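Local coordinates for protein phenolic acid decarboxylase (Sedimentibacter hydroxybenzoicus, PDB 7AE5) that catalyses the reversible non-oxidative decarboxylation of 4-hydroxybenzoate and 3,4-dihydroxybenzoate, using prenylated FMN and manganese, at residues V400-L404 / T405-H409. Sequence-based numbering, arbitrary orientation.
Sequences VMWAL and TTRVH. With RB (rubidium ion), chain Q.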
loop_
_atom_site.group_PDB
_atom_site.type_symbol
_atom_site.label_atom_id
_atom_site.label_comp_id
_atom_site.label_asym_id
_atom_site.label_seq_id
_atom_site.Cartn_x
_atom_site.Cartn_y
_atom_site.Cartn_z
ATOM N N VAL C 400 24.337 1.834 12.411
ATOM C CA VAL C 400 22.935 1.944 12.025
ATOM C C VAL C 400 22.673 1.173 10.737
ATOM O O VAL C 400 21.620 0.542 10.580
ATOM C CB VAL C 400 22.540 3.426 11.894
ATOM C CG1 VAL C 400 21.084 3.560 11.466
ATOM C CG2 VAL C 400 22.786 4.157 13.207
ATOM N N MET C 401 23.622 1.213 9.795
ATOM C CA MET C 401 23.487 0.438 8.564
ATOM C C MET C 401 23.354 -1.048 8.871
ATOM O O MET C 401 22.494 -1.737 8.307
ATOM C CB MET C 401 24.688 0.686 7.649
ATOM C CG MET C 401 24.565 1.901 6.739
ATOM S SD MET C 401 22.978 2.034 5.895
ATOM C CE MET C 401 22.990 0.544 4.899
ATOM N N TRP C 402 24.205 -1.561 9.765
ATOM C CA TRP C 402 24.104 -2.955 10.181
ATOM C C TRP C 402 22.716 -3.264 10.726
ATOM O O TRP C 402 22.087 -4.253 10.336
ATOM C CB TRP C 402 25.170 -3.267 11.232
ATOM C CG TRP C 402 24.953 -4.583 11.925
ATOM C CD1 TRP C 402 25.168 -5.827 11.408
ATOM C CD2 TRP C 402 24.458 -4.781 13.255
ATOM N NE1 TRP C 402 24.850 -6.789 12.339
ATOM C CE2 TRP C 402 24.408 -6.172 13.480
ATOM C CE3 TRP C 402 24.054 -3.919 14.279
ATOM C CZ2 TRP C 402 23.972 -6.719 14.685
ATOM C CZ3 TRP C 402 23.621 -4.463 15.474
ATOM C CH2 TRP C 402 23.584 -5.850 15.668
ATOM N N ALA C 403 22.218 -2.412 11.626
ATOM C CA ALA C 403 20.900 -2.637 12.208
ATOM C C ALA C 403 19.812 -2.597 11.144
ATOM O O ALA C 403 18.821 -3.332 11.230
ATOM C CB ALA C 403 20.627 -1.603 13.299
ATOM N N LEU C 404 19.977 -1.746 10.129
ATOM C CA LEU C 404 18.990 -1.692 9.057
ATOM C C LEU C 404 18.994 -2.974 8.235
ATOM O O LEU C 404 17.933 -3.474 7.847
ATOM C CB LEU C 404 19.251 -0.481 8.161
ATOM C CG LEU C 404 18.960 0.890 8.775
ATOM C CD1 LEU C 404 19.286 1.997 7.788
ATOM C CD2 LEU C 404 17.511 0.975 9.221
ATOM N N THR C 405 20.174 -3.529 7.969
ATOM C CA THR C 405 20.264 -4.691 7.096
ATOM C C THR C 405 19.898 -6.003 7.784
ATOM O O THR C 405 19.692 -7.000 7.087
ATOM C CB THR C 405 21.674 -4.801 6.509
ATOM O OG1 THR C 405 22.631 -4.934 7.569
ATOM C CG2 THR C 405 22.004 -3.571 5.677
ATOM N N THR C 406 19.810 -6.041 9.118
ATOM C CA THR C 406 19.557 -7.297 9.819
ATOM C C THR C 406 18.317 -7.311 10.710
ATOM O O THR C 406 17.892 -8.400 11.113
ATOM C CB THR C 406 20.779 -7.698 10.669
ATOM O OG1 THR C 406 21.089 -6.660 11.608
ATOM C CG2 THR C 406 21.995 -7.962 9.784
ATOM N N ARG C 407 17.728 -6.155 11.032
ATOM C CA ARG C 407 16.546 -6.093 11.886
ATOM C C ARG C 407 15.344 -5.440 11.216
ATOM O O ARG C 407 14.288 -5.312 11.857
ATOM C CB ARG C 407 16.858 -5.336 13.186
ATOM C CG ARG C 407 18.222 -5.632 13.779
ATOM C CD ARG C 407 18.243 -6.972 14.490
ATOM N NE ARG C 407 19.417 -7.756 14.123
ATOM C CZ ARG C 407 20.054 -8.577 14.945
ATOM N NH1 ARG C 407 21.122 -9.255 14.554
ATOM N NH2 ARG C 407 19.612 -8.720 16.192
ATOM N N VAL C 408 15.472 -5.014 9.964
ATOM C CA VAL C 408 14.395 -4.358 9.234
ATOM C C VAL C 408 13.845 -5.346 8.217
ATOM O O VAL C 408 14.511 -5.676 7.227
ATOM C CB VAL C 408 14.861 -3.068 8.544
ATOM C CG1 VAL C 408 13.789 -2.559 7.584
ATOM C CG2 VAL C 408 15.192 -2.014 9.571
ATOM N N HIS C 409 12.638 -5.829 8.470
ATOM C CA HIS C 409 11.825 -6.483 7.458
ATOM C C HIS C 409 10.974 -5.385 6.843
ATOM O O HIS C 409 10.016 -4.923 7.477
ATOM C CB HIS C 409 10.967 -7.587 8.075
ATOM C CG HIS C 409 10.240 -8.435 7.076
ATOM N ND1 HIS C 409 9.430 -7.908 6.093
ATOM C CD2 HIS C 409 10.184 -9.780 6.926
ATOM C CE1 HIS C 409 8.915 -8.890 5.375
ATOM N NE2 HIS C 409 9.356 -10.037 5.860
HETATM RB RB RB Q . 12.564 -4.649 13.472
HETATM O O HOH W 1 10.818 -4.987 15.160
#
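Two threonine hydroxyls close on the backbone carbonyl of Trp-402 from opposite faces of its plane. Thr-405 OG1 donates to Trp-402 O over 2.9 Å, tilted from the carbonyl plane, whereas Thr-406 OG1 donates from the other face, standing above that plane rather than on a lone pair. Each hydroxyl sits between its own backbone N and carbonyl carbon (chi1 60° and 58°), which turns it back toward the carbonyl of the preceding turn. Thr-405 N bonds chiefly to Met-401 O and only weakly to Trp-402 O, to which Thr-406 N is also weakly bonded; Arg-407 N bonds to Ala-403 O. Thr-405 OG1 also pairs with Thr-348 of a second subunit; threonine suits the place because its hydroxyl can serve both partners while its methyl lies near Met-401 CE.

Thr-406 OG1 lies 3.8 Å above the Trp-402 ring plane, offset toward its rim, and accepts a hydrogen bond from Arg-407 NE at 3.2 Å. A valine in its place would probably leave Arg-407 NE without this acceptor, the Trp-402 carbonyl with one hydroxyl fewer, and the guanidinium freer to turn. Bent at chi2 and chi3, the arginine chain brings NH1 obliquely to CZ2 of Trp-402 at 3.8 Å, the planes 48° apart; its NH2 reaches Thr-444. The indole NH is spent on Pro-280 O of the second subunit.

Among the apolar side chains, Leu-404 CD2 lies alongside Val-408 CG2 at 3.8 Å; aliphatic branches suit a face turned to the sheet, where both touch Ile-440 of strand 434-441.

Arg-407 O binds a rubidium ion at 2.5 Å, together with a water, Asp-413 OD2 and the backbone oxygens of Asp-441 and Thr-443, among others. Threonine hydroxyls bonding back to a carbonyl of the preceding turn are a familiar feature of helices, here of helix 397-407, which packs on the mixed sheet of the UbiD C-terminal domain and faces a second subunit.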